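Local coordinates for protein imidazoleglycerol-phosphate dehydratase (Pyrococcus furiosus, PDB 5DNL) that catalyses the dehydration of imidazoleglycerol phosphate to imidazoleacetol phosphate, the sixth step of histidine biosynthesis, at residues L25-D28 against H29-A33. Sequence-based numbering, arbitrary orientation.
With MN (manganese (II) ion), chain E.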
loop_
_atom_site.group_PDB
_atom_site.type_symbol
_atom_site.label_atom_id
_atom_site.label_comp_id
_atom_site.label_asym_id
_atom_site.label_seq_id
_atom_site.Cartn_x
_atom_site.Cartn_y
_atom_site.Cartn_z
ATOM N N LEU A 25 -39.892 -11.082 26.018
ATOM C CA LEU A 25 -40.646 -11.607 24.886
ATOM C C LEU A 25 -39.757 -12.175 23.785
ATOM O O LEU A 25 -40.167 -13.096 23.067
ATOM C CB LEU A 25 -41.586 -10.558 24.285
ATOM C CG LEU A 25 -42.681 -10.041 25.216
ATOM C CD1 LEU A 25 -43.586 -9.044 24.491
ATOM C CD2 LEU A 25 -43.502 -11.176 25.791
ATOM N N ILE A 26 -38.540 -11.646 23.665
ATOM C CA ILE A 26 -37.593 -12.183 22.692
ATOM C C ILE A 26 -37.168 -13.594 23.099
ATOM O O ILE A 26 -37.174 -14.523 22.272
ATOM C CB ILE A 26 -36.330 -11.301 22.536
ATOM C CG1 ILE A 26 -36.692 -9.845 22.169
ATOM C CG2 ILE A 26 -35.343 -11.920 21.559
ATOM C CD1 ILE A 26 -37.187 -9.632 20.770
ATOM N N LEU A 27 -36.762 -13.759 24.354
ATOM C CA LEU A 27 -36.349 -15.068 24.827
ATOM C C LEU A 27 -37.497 -16.056 24.793
ATOM O O LEU A 27 -37.297 -17.228 24.471
ATOM C CB LEU A 27 -35.750 -14.988 26.240
ATOM C CG LEU A 27 -35.119 -16.278 26.744
ATOM C CD1 LEU A 27 -34.016 -16.795 25.823
ATOM C CD2 LEU A 27 -34.569 -16.018 28.144
ATOM N N ASP A 28 -38.702 -15.592 25.127
ATOM C CA ASP A 28 -39.868 -16.492 25.050
ATOM C C ASP A 28 -40.019 -17.056 23.641
ATOM O O ASP A 28 -40.262 -18.246 23.487
ATOM C CB ASP A 28 -41.182 -15.787 25.432
ATOM C CG ASP A 28 -41.298 -15.447 26.905
ATOM O OD1 ASP A 28 -40.510 -15.938 27.729
ATOM O OD2 ASP A 28 -42.233 -14.660 27.211
ATOM N N HIS A 29 -39.854 -16.206 22.636
ATOM C CA HIS A 29 -39.938 -16.617 21.227
ATOM C C HIS A 29 -38.808 -17.590 20.879
ATOM O O HIS A 29 -39.041 -18.608 20.261
ATOM C CB HIS A 29 -39.933 -15.388 20.314
ATOM C CG HIS A 29 -40.050 -15.697 18.860
ATOM N ND1 HIS A 29 -40.935 -16.629 18.354
ATOM C CD2 HIS A 29 -39.438 -15.145 17.790
ATOM C CE1 HIS A 29 -40.818 -16.672 17.038
ATOM N NE2 HIS A 29 -39.942 -15.759 16.671
ATOM N N MET A 30 -37.585 -17.276 21.289
ATOM C CA MET A 30 -36.443 -18.133 20.993
ATOM C C MET A 30 -36.584 -19.502 21.646
ATOM O O MET A 30 -36.279 -20.510 21.024
ATOM C CB MET A 30 -35.138 -17.473 21.442
ATOM C CG MET A 30 -34.724 -16.229 20.663
ATOM S SD MET A 30 -34.675 -16.396 18.874
ATOM C CE MET A 30 -36.287 -15.756 18.463
ATOM N N LEU A 31 -37.050 -19.525 22.893
ATOM C CA LEU A 31 -37.252 -20.792 23.598
ATOM C C LEU A 31 -38.413 -21.579 23.025
ATOM O O LEU A 31 -38.376 -22.806 23.026
ATOM C CB LEU A 31 -37.446 -20.589 25.092
ATOM C CG LEU A 31 -36.251 -20.023 25.853
ATOM C CD1 LEU A 31 -36.680 -19.627 27.254
ATOM C CD2 LEU A 31 -35.099 -21.026 25.897
ATOM N N THR A 32 -39.443 -20.888 22.559
ATOM C CA THR A 32 -40.558 -21.557 21.870
ATOM C C THR A 32 -40.043 -22.265 20.623
ATOM O O THR A 32 -40.357 -23.435 20.380
ATOM C CB THR A 32 -41.678 -20.560 21.558
ATOM O OG1 THR A 32 -42.194 -20.040 22.787
ATOM C CG2 THR A 32 -42.823 -21.211 20.788
ATOM N N ALA A 33 -39.179 -21.586 19.866
ATOM C CA ALA A 33 -38.527 -22.195 18.701
ATOM C C ALA A 33 -37.681 -23.394 19.129
ATOM O O ALA A 33 -37.796 -24.474 18.578
ATOM C CB ALA A 33 -37.663 -21.162 17.985
HETATM MN MN MN E . -39.513 -14.968 14.649
#
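Two donors of Thr-32 grip the carbonyl oxygen of Asp-28, one turn back on the same helix. The hydroxyl OG1 of Thr-32 donates to Asp-28 O at 2.7 Å. Thr-32 N donates to Asp-28 O at 2.9 Å. The two donors arrive from opposite faces of the carbonyl plane. OG1 lies beside its own backbone N (chi1 -62°), and this turns it back toward the preceding turn. A valine here would probably keep the backbone bond but leave Asp-28 O without the hydroxyl that donates to it. OD1 of the Asp-28 carboxylate is hydrogen-bonded to Thr-22 OG1.

Three more i to i+4 backbone bonds run alongside: His-29 N to Leu-25 O, Met-30 N to Ile-26 O and Leu-31 N to Leu-27 O. Leu-31 N to Leu-27 O, at 2.8 Å, is the shortest of the three.

Helix 25-38 is the connection in a beta-alpha-beta unit, between parallel strands 20-21 and 42-48. NE2 of His-29 binds the manganese ion at 2.2 Å, one of six ligand atoms. CG of His-29 is anti to the backbone N (chi1 -179°), and the ring leads away from residues 25-28 to the ion. His-145 and Glu-149 of the same chain and His-53 of a neighbouring subunit bind the same ion, so the site lies between subunits, and the bound triazolyl phosphonate inhibitor touches His-29.

On another side of the helix, Leu-27 and Leu-31 pack across each other at an angle, with Leu-27 CG 3.7 Å from Leu-31 CD1. Ile-26 CG2 meets Met-30 CG more loosely, at 4.4 Å. Leu-27 also packs on Leu-54, Trp-55 and Ile-58 of helix 51-69, while the bent Met-30 chain packs on Val-148 and Phe-152 of helix 144-162.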